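Side-chain contacts in glycosyl hydrolase family 2, TIM barrel domain protein (Faecalibacterium prausnitzii A2-165, PDB 6ED2), which probably hydrolyses beta-glucuronides, as a gut bacterial beta-glucuronidase of glycosyl hydrolase family 2: residues 24-29 against 419-424; 109-114 against 207-212; 510-515 against 565-570. One frame throughout, in Å; residues are numbered along the deposited sequence.

Contact 1 (24-29 against 419-424); sequences MNRSLL and ALTDMI
Arg26 reaches out from the loop before strand 38-51 and meets Asp422 on helix 409-427, their side chains running obliquely to one another while the guanidinium and carboxylate planes lie only 19° apart. With CG anti to the backbone N (chi1 170°), the chain runs extended as far as NE and carries the guanidinium to the helix; arginine suits the place because NH1 and NE can both point at one carboxylate oxygen. Arg26 NH1 donates to Asp422 OD1 at 2.8 Å, an almost straight bond (170°) that lies in the guanidinium plane and enters the oxygen nearly in line with its C-O bond. Arg26 NE adds a weak bond to Asp422 OD1 at 3.4 Å, and a water accepts from NE while donating to OD1. Leu28 supplies the apolar part: its CD1 lies over one guanidinium face near the rim, while its CD2 packs 3.8 Å from Asp422 CB, and the leucine crosses the aspartate at about a right angle. Thr421 CG2 stands 4.0 Å from Arg26 NH1. With Asp422 replaced by alanine, NH1 is likely to lose its in-plane acceptor on this side, keeping Asp425, and the water its bridge. Asp425, one residue beyond this helical segment, also forms a salt bridge with NH1, so the contact pins the N-terminal loop to a TIM-barrel helix with one arginine between two acids, a setting likely to stabilise its positive charge.

Contact 2 (109-114 against 207-212); sequences DIVLRF and KERVLD
The guanidinium of Arg209 offers its edge, not a face, to the carboxylate of Asp109: OD2 and a bridging water both lie in its plane at that rim, and the carboxylate plane is turned 71° from it. Val111 CG2 comes up obliquely, 4.2 Å from Arg209 NH2. The acid opens strand 109-114 of the antiparallel sheet in the sugar-binding domain, and the base precedes strand 210-219 of the next beta-sheet domain, so the pair joins two beta domains where the chain passes from one to the other. Arg209 NH1 donates to Asp109 OD2 at 3.0 Å and 164°, using the anti lone pair of that oxygen; Arg209 NH2 adds a weak bond at 3.4 Å to the same OD2. The water donates to OD2 and accepts from NH2, closing a small ring. Arg209 starts with CG between its backbone N and carbonyl carbon (chi1 57°), then runs extended to NE, which carries the charged end across to strand 109-114. NH1 also bonds to Pro206 O and Asp109 OD1 to Thr145 OG1, so both ends of this largely buried ion pair have a second anchor, as befits charge held away from solvent. A lysine suits the outer border, where its aliphatic stem can lie against the acid and its ammonium can stay at the surface. Lys207 crosses Asp109 at about a right angle, its NZ 5.1 Å from OD1, and the closest touch is between Lys207 CG and Asp109 CG at 3.8 Å.

Contact 3 (510-515 against 565-570); sequences DAEAAF and HAVFDH
Phe515 and Val567 join two outer helices of the TIM barrel, 508-525 and 554-570, whose local axes run 24° from parallel and approach to 10.6 Å, as expected for helices that follow successive parallel strands of the barrel. The main interaction is CH-pi. Val567 CG1 sits over the centre of the Phe515 ring, 3.7 Å from its centroid and 7° off the normal; a branched residue suits this place, because its second methyl, CG2, also reaches Phe515 CD2 at 3.8 Å. Phe515 has CG anti to the backbone N (chi1 -165°), which carries its ring across to the neighbouring helix. Plain apolar packing follows along the border: the methylene CG of Glu512 lies 4.1 Å from Val567 CG2, an extended chain that can cover the valine with carbon while its carboxylate stays farther out. Phe568 stacks on Phe533 of barrel strand 531-535, and Phe515 on Tyr498 of a loop. Between the two phenylalanines the meeting is at the rims, each ring presenting its edge, as their side chains run obliquely past one another, with Phe515 CZ 3.9 Å from Phe568 CE1.

In the fold
Contacts 1 and 2 lie on the same side of the chain's centre, about 13 Å apart between centres, and contact 2 is nested inside the loop that contact 1 closes. They touch directly: Ser27 probably bonds to Leu211 O and Leu29 O to Arg113, so the N-terminal loop touches both segments of contact 2 and, through contact 1, helix 409-427 of the TIM barrel, before the chain enters strand 38-51. Contact 3 follows in series on the far side, its centre about 42 Å from that of contact 1 and about 52 Å from that of contact 2, between two outer helices of the TIM-barrel domain. Contacts 1 and 2 thus tie domains together, whereas contact 3 packs one domain's own helices.

Contact 1 (24-29 against 419-424)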
# COMPACT_ATOMS: atom_id res chain seq x y z
N MET A 24 -29.91 14.97 -43.80
CA MET A 24 -31.36 14.81 -43.88
C MET A 24 -31.83 13.53 -43.19
O MET A 24 -32.99 13.45 -42.79
CB MET A 24 -31.82 14.79 -45.34
CG MET A 24 -32.05 16.16 -45.91
SD MET A 24 -33.26 17.06 -44.91
CE MET A 24 -34.80 16.28 -45.38
N ASN A 25 -30.96 12.52 -43.09
CA ASN A 25 -31.30 11.25 -42.47
C ASN A 25 -30.72 11.10 -41.08
O ASN A 25 -30.54 9.97 -40.61
CB ASN A 25 -30.83 10.09 -43.36
CG ASN A 25 -31.68 9.93 -44.62
OD1 ASN A 25 -32.88 10.22 -44.63
ND2 ASN A 25 -31.06 9.46 -45.68
N ARG A 26 -30.39 12.22 -40.42
CA ARG A 26 -29.88 12.21 -39.06
C ARG A 26 -30.71 11.29 -38.18
O ARG A 26 -31.94 11.33 -38.21
CB ARG A 26 -29.89 13.63 -38.49
CG ARG A 26 -29.61 13.70 -36.99
CD ARG A 26 -29.59 15.14 -36.47
NE ARG A 26 -29.37 15.22 -35.02
CZ ARG A 26 -30.35 15.09 -34.11
NH1 ARG A 26 -30.07 15.19 -32.82
NH2 ARG A 26 -31.60 14.87 -34.50
N SER A 27 -30.04 10.42 -37.43
CA SER A 27 -30.73 9.53 -36.51
C SER A 27 -29.76 9.12 -35.40
O SER A 27 -28.65 8.68 -35.69
CB SER A 27 -31.26 8.29 -37.23
OG SER A 27 -31.91 7.44 -36.29
N LEU A 28 -30.19 9.24 -34.15
CA LEU A 28 -29.36 8.85 -33.02
C LEU A 28 -29.88 7.58 -32.35
O LEU A 28 -29.49 7.27 -31.21
CB LEU A 28 -29.25 10.02 -32.03
CG LEU A 28 -28.32 11.13 -32.51
CD1 LEU A 28 -29.01 12.02 -33.51
CD2 LEU A 28 -27.81 11.96 -31.36
N LEU A 29 -30.77 6.86 -33.01
CA LEU A 29 -31.22 5.56 -32.52
C LEU A 29 -30.05 4.58 -32.40
O LEU A 29 -29.17 4.52 -33.26
CB LEU A 29 -32.28 5.00 -33.47
CG LEU A 29 -33.59 5.79 -33.52
CD1 LEU A 29 -34.55 5.20 -34.56
CD2 LEU A 29 -34.22 5.83 -32.13
N ALA A 419 -24.54 19.81 -28.82
CA ALA A 419 -24.35 18.73 -27.87
C ALA A 419 -25.63 18.45 -27.09
O ALA A 419 -26.03 17.29 -26.92
CB ALA A 419 -23.20 19.06 -26.93
N LEU A 420 -26.29 19.51 -26.61
CA LEU A 420 -27.53 19.35 -25.86
C LEU A 420 -28.60 18.70 -26.72
O LEU A 420 -29.36 17.83 -26.25
CB LEU A 420 -28.01 20.71 -25.34
CG LEU A 420 -29.32 20.74 -24.56
CD1 LEU A 420 -29.30 19.72 -23.41
CD2 LEU A 420 -29.66 22.17 -24.05
N THR A 421 -28.71 19.14 -27.97
CA THR A 421 -29.72 18.59 -28.86
C THR A 421 -29.48 17.11 -29.09
O THR A 421 -30.40 16.29 -29.00
CB THR A 421 -29.70 19.37 -30.19
OG1 THR A 421 -30.01 20.75 -29.94
CG2 THR A 421 -30.70 18.79 -31.18
N ASP A 422 -28.22 16.75 -29.39
CA ASP A 422 -27.88 15.36 -29.64
C ASP A 422 -28.06 14.51 -28.39
O ASP A 422 -28.60 13.40 -28.46
CB ASP A 422 -26.45 15.29 -30.18
CG ASP A 422 -26.36 15.73 -31.64
OD1 ASP A 422 -27.43 15.79 -32.26
OD2 ASP A 422 -25.27 16.04 -32.16
N MET A 423 -27.68 15.04 -27.22
CA MET A 423 -27.84 14.25 -26.01
C MET A 423 -29.31 13.96 -25.75
O MET A 423 -29.69 12.81 -25.43
CB MET A 423 -27.22 14.96 -24.80
CG MET A 423 -27.57 14.21 -23.51
SD MET A 423 -26.93 14.94 -21.99
CE MET A 423 -27.97 16.42 -21.88
N ILE A 424 -30.17 14.97 -25.86
CA ILE A 424 -31.58 14.74 -25.55
C ILE A 424 -32.23 13.85 -26.61
O ILE A 424 -33.03 12.96 -26.29
CB ILE A 424 -32.32 16.08 -25.37
CG1 ILE A 424 -31.84 16.75 -24.07
CG2 ILE A 424 -33.85 15.86 -25.37
CD1 ILE A 424 -32.63 17.98 -23.69
O HOH W 1 -26.28 15.55 -35.03

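Contact 2 (109-114 against 207-212)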
# COMPACT_ATOMS: atom_id res chain seq x y z
N ASP A 109 -29.27 1.14 -47.99
CA ASP A 109 -28.36 2.19 -47.56
C ASP A 109 -27.24 1.60 -46.71
O ASP A 109 -27.49 0.74 -45.86
CB ASP A 109 -29.11 3.26 -46.76
CG ASP A 109 -29.22 4.58 -47.52
OD1 ASP A 109 -28.61 4.75 -48.61
OD2 ASP A 109 -29.96 5.45 -47.02
N ILE A 110 -26.02 2.05 -46.96
CA ILE A 110 -24.83 1.58 -46.25
C ILE A 110 -24.33 2.72 -45.39
O ILE A 110 -23.90 3.76 -45.91
CB ILE A 110 -23.72 1.10 -47.20
CG1 ILE A 110 -24.28 0.28 -48.37
CG2 ILE A 110 -22.71 0.27 -46.41
CD1 ILE A 110 -25.03 -0.95 -47.94
N VAL A 111 -24.36 2.52 -44.07
CA VAL A 111 -24.11 3.58 -43.10
C VAL A 111 -23.16 3.07 -42.02
O VAL A 111 -23.39 2.01 -41.44
CB VAL A 111 -25.43 4.07 -42.45
CG1 VAL A 111 -25.17 5.29 -41.57
CG2 VAL A 111 -26.51 4.36 -43.51
N LEU A 112 -22.13 3.86 -41.72
CA LEU A 112 -21.25 3.64 -40.57
C LEU A 112 -21.72 4.45 -39.37
O LEU A 112 -22.01 5.64 -39.50
CB LEU A 112 -19.82 4.05 -40.92
CG LEU A 112 -19.18 3.23 -42.04
CD1 LEU A 112 -17.93 3.93 -42.53
CD2 LEU A 112 -18.88 1.82 -41.54
N ARG A 113 -21.79 3.81 -38.20
CA ARG A 113 -22.07 4.49 -36.94
C ARG A 113 -20.83 4.48 -36.05
O ARG A 113 -20.23 3.42 -35.82
CB ARG A 113 -23.24 3.85 -36.19
CG ARG A 113 -23.25 4.19 -34.67
CD ARG A 113 -23.68 5.66 -34.36
NE ARG A 113 -25.06 5.93 -34.77
CZ ARG A 113 -26.14 5.77 -34.00
NH1 ARG A 113 -26.02 5.32 -32.75
NH2 ARG A 113 -27.35 6.04 -34.49
N PHE A 114 -20.45 5.65 -35.56
CA PHE A 114 -19.46 5.80 -34.50
C PHE A 114 -20.18 6.19 -33.21
O PHE A 114 -20.81 7.25 -33.15
CB PHE A 114 -18.41 6.84 -34.86
CG PHE A 114 -17.63 6.48 -36.09
CD1 PHE A 114 -16.39 5.87 -35.97
CD2 PHE A 114 -18.13 6.75 -37.35
CE1 PHE A 114 -15.66 5.52 -37.10
CE2 PHE A 114 -17.40 6.41 -38.49
CZ PHE A 114 -16.17 5.79 -38.37
N LYS A 207 -33.74 2.39 -47.48
CA LYS A 207 -33.63 3.80 -47.84
C LYS A 207 -34.77 4.63 -47.24
O LYS A 207 -34.56 5.80 -46.91
CB LYS A 207 -33.56 3.92 -49.36
CG LYS A 207 -32.11 3.77 -49.82
CD LYS A 207 -31.95 3.22 -51.20
CE LYS A 207 -30.52 3.37 -51.63
NZ LYS A 207 -30.38 3.07 -53.07
N GLU A 208 -35.94 4.04 -47.06
CA GLU A 208 -37.00 4.66 -46.29
C GLU A 208 -37.05 4.00 -44.91
O GLU A 208 -37.32 2.80 -44.81
CB GLU A 208 -38.35 4.52 -46.99
CG GLU A 208 -39.45 5.24 -46.23
CD GLU A 208 -40.82 5.14 -46.89
OE1 GLU A 208 -40.90 4.68 -48.05
OE2 GLU A 208 -41.82 5.56 -46.25
N ARG A 209 -36.82 4.78 -43.86
CA ARG A 209 -36.66 4.15 -42.56
C ARG A 209 -37.04 5.10 -41.43
O ARG A 209 -37.09 6.31 -41.61
CB ARG A 209 -35.21 3.69 -42.36
CG ARG A 209 -34.21 4.83 -42.51
CD ARG A 209 -32.84 4.34 -42.14
NE ARG A 209 -31.76 5.29 -42.40
CZ ARG A 209 -31.21 5.49 -43.59
NH1 ARG A 209 -31.67 4.85 -44.66
NH2 ARG A 209 -30.22 6.36 -43.71
N VAL A 210 -37.33 4.50 -40.27
CA VAL A 210 -37.46 5.24 -39.03
C VAL A 210 -36.15 5.95 -38.71
O VAL A 210 -35.08 5.34 -38.69
CB VAL A 210 -37.85 4.28 -37.91
CG1 VAL A 210 -38.06 5.07 -36.61
CG2 VAL A 210 -39.07 3.49 -38.32
N LEU A 211 -36.24 7.26 -38.42
CA LEU A 211 -35.11 8.04 -37.94
C LEU A 211 -35.18 8.37 -36.46
O LEU A 211 -34.15 8.63 -35.83
CB LEU A 211 -34.99 9.36 -38.71
CG LEU A 211 -35.01 9.29 -40.24
CD1 LEU A 211 -35.16 10.68 -40.80
CD2 LEU A 211 -33.76 8.63 -40.78
N ASP A 212 -36.38 8.39 -35.88
CA ASP A 212 -36.51 8.82 -34.49
C ASP A 212 -37.91 8.45 -34.01
O ASP A 212 -38.81 8.16 -34.80
CB ASP A 212 -36.28 10.33 -34.36
CG ASP A 212 -36.00 10.77 -32.92
OD1 ASP A 212 -35.72 9.91 -32.06
OD2 ASP A 212 -36.08 11.98 -32.64
O HOH W 2 -28.59 7.63 -45.48

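Contact 3 (510-515 against 565-570)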
# COMPACT_ATOMS: atom_id res chain seq x y z
N ASP A 510 -15.35 24.45 12.12
CA ASP A 510 -15.47 25.69 11.38
C ASP A 510 -16.08 25.44 10.00
O ASP A 510 -16.93 26.20 9.53
CB ASP A 510 -14.10 26.37 11.26
CG ASP A 510 -13.66 27.02 12.57
OD1 ASP A 510 -13.59 28.27 12.62
OD2 ASP A 510 -13.41 26.28 13.55
N ALA A 511 -15.65 24.35 9.34
CA ALA A 511 -16.24 24.00 8.05
C ALA A 511 -17.75 23.77 8.19
O ALA A 511 -18.53 24.28 7.38
CB ALA A 511 -15.54 22.77 7.47
N GLU A 512 -18.16 23.05 9.24
CA GLU A 512 -19.59 22.78 9.42
C GLU A 512 -20.40 24.06 9.55
O GLU A 512 -21.49 24.17 8.97
CB GLU A 512 -19.81 21.89 10.64
CG GLU A 512 -21.24 21.49 10.85
CD GLU A 512 -21.47 20.85 12.21
OE1 GLU A 512 -20.51 20.28 12.77
OE2 GLU A 512 -22.61 20.92 12.73
N ALA A 513 -19.89 25.05 10.31
CA ALA A 513 -20.65 26.29 10.50
C ALA A 513 -20.67 27.13 9.23
O ALA A 513 -21.68 27.75 8.91
CB ALA A 513 -20.07 27.10 11.67
N ALA A 514 -19.55 27.18 8.50
CA ALA A 514 -19.57 27.88 7.22
C ALA A 514 -20.55 27.22 6.26
O ALA A 514 -21.21 27.90 5.47
CB ALA A 514 -18.16 27.91 6.60
N PHE A 515 -20.65 25.90 6.32
CA PHE A 515 -21.55 25.17 5.44
C PHE A 515 -23.00 25.50 5.77
O PHE A 515 -23.78 25.86 4.89
CB PHE A 515 -21.23 23.67 5.58
CG PHE A 515 -21.80 22.79 4.50
CD1 PHE A 515 -22.59 23.28 3.48
CD2 PHE A 515 -21.52 21.42 4.52
CE1 PHE A 515 -23.12 22.42 2.50
CE2 PHE A 515 -22.03 20.56 3.55
CZ PHE A 515 -22.84 21.07 2.54
N HIS A 565 -23.16 14.79 6.01
CA HIS A 565 -24.52 14.26 5.96
C HIS A 565 -25.39 14.86 7.05
O HIS A 565 -26.60 15.01 6.85
CB HIS A 565 -24.49 12.73 6.07
CG HIS A 565 -23.89 12.05 4.87
ND1 HIS A 565 -23.20 10.86 4.96
CD2 HIS A 565 -23.86 12.41 3.57
CE1 HIS A 565 -22.78 10.52 3.75
NE2 HIS A 565 -23.16 11.44 2.89
N ALA A 566 -24.80 15.20 8.20
CA ALA A 566 -25.56 15.88 9.24
C ALA A 566 -26.05 17.24 8.74
O ALA A 566 -27.18 17.64 9.02
CB ALA A 566 -24.72 16.02 10.50
N VAL A 567 -25.21 17.96 7.99
CA VAL A 567 -25.68 19.18 7.34
C VAL A 567 -26.82 18.86 6.37
O VAL A 567 -27.91 19.46 6.47
CB VAL A 567 -24.52 19.90 6.63
CG1 VAL A 567 -25.05 21.13 5.93
CG2 VAL A 567 -23.43 20.27 7.65
N PHE A 568 -26.61 17.90 5.45
CA PHE A 568 -27.65 17.52 4.49
C PHE A 568 -28.95 17.27 5.22
O PHE A 568 -30.02 17.78 4.83
CB PHE A 568 -27.30 16.23 3.73
CG PHE A 568 -26.15 16.33 2.74
CD1 PHE A 568 -25.41 17.49 2.59
CD2 PHE A 568 -25.80 15.21 1.99
CE1 PHE A 568 -24.36 17.55 1.70
CE2 PHE A 568 -24.75 15.26 1.09
CZ PHE A 568 -24.02 16.43 0.94
N ASP A 569 -28.89 16.45 6.27
CA ASP A 569 -30.08 15.95 6.92
C ASP A 569 -30.82 17.04 7.68
O ASP A 569 -32.00 16.87 8.00
CB ASP A 569 -29.71 14.79 7.85
CG ASP A 569 -29.26 13.53 7.07
OD1 ASP A 569 -29.52 13.48 5.84
OD2 ASP A 569 -28.68 12.59 7.69
N HIS A 570 -30.16 18.16 7.94
CA HIS A 570 -30.77 19.27 8.66
C HIS A 570 -31.84 20.00 7.84
O HIS A 570 -32.73 20.60 8.43
CB HIS A 570 -29.69 20.25 9.09
CG HIS A 570 -30.19 21.33 9.99
ND1 HIS A 570 -30.65 21.08 11.27
CD2 HIS A 570 -30.32 22.67 9.80
CE1 HIS A 570 -31.03 22.22 11.83
NE2 HIS A 570 -30.84 23.19 10.96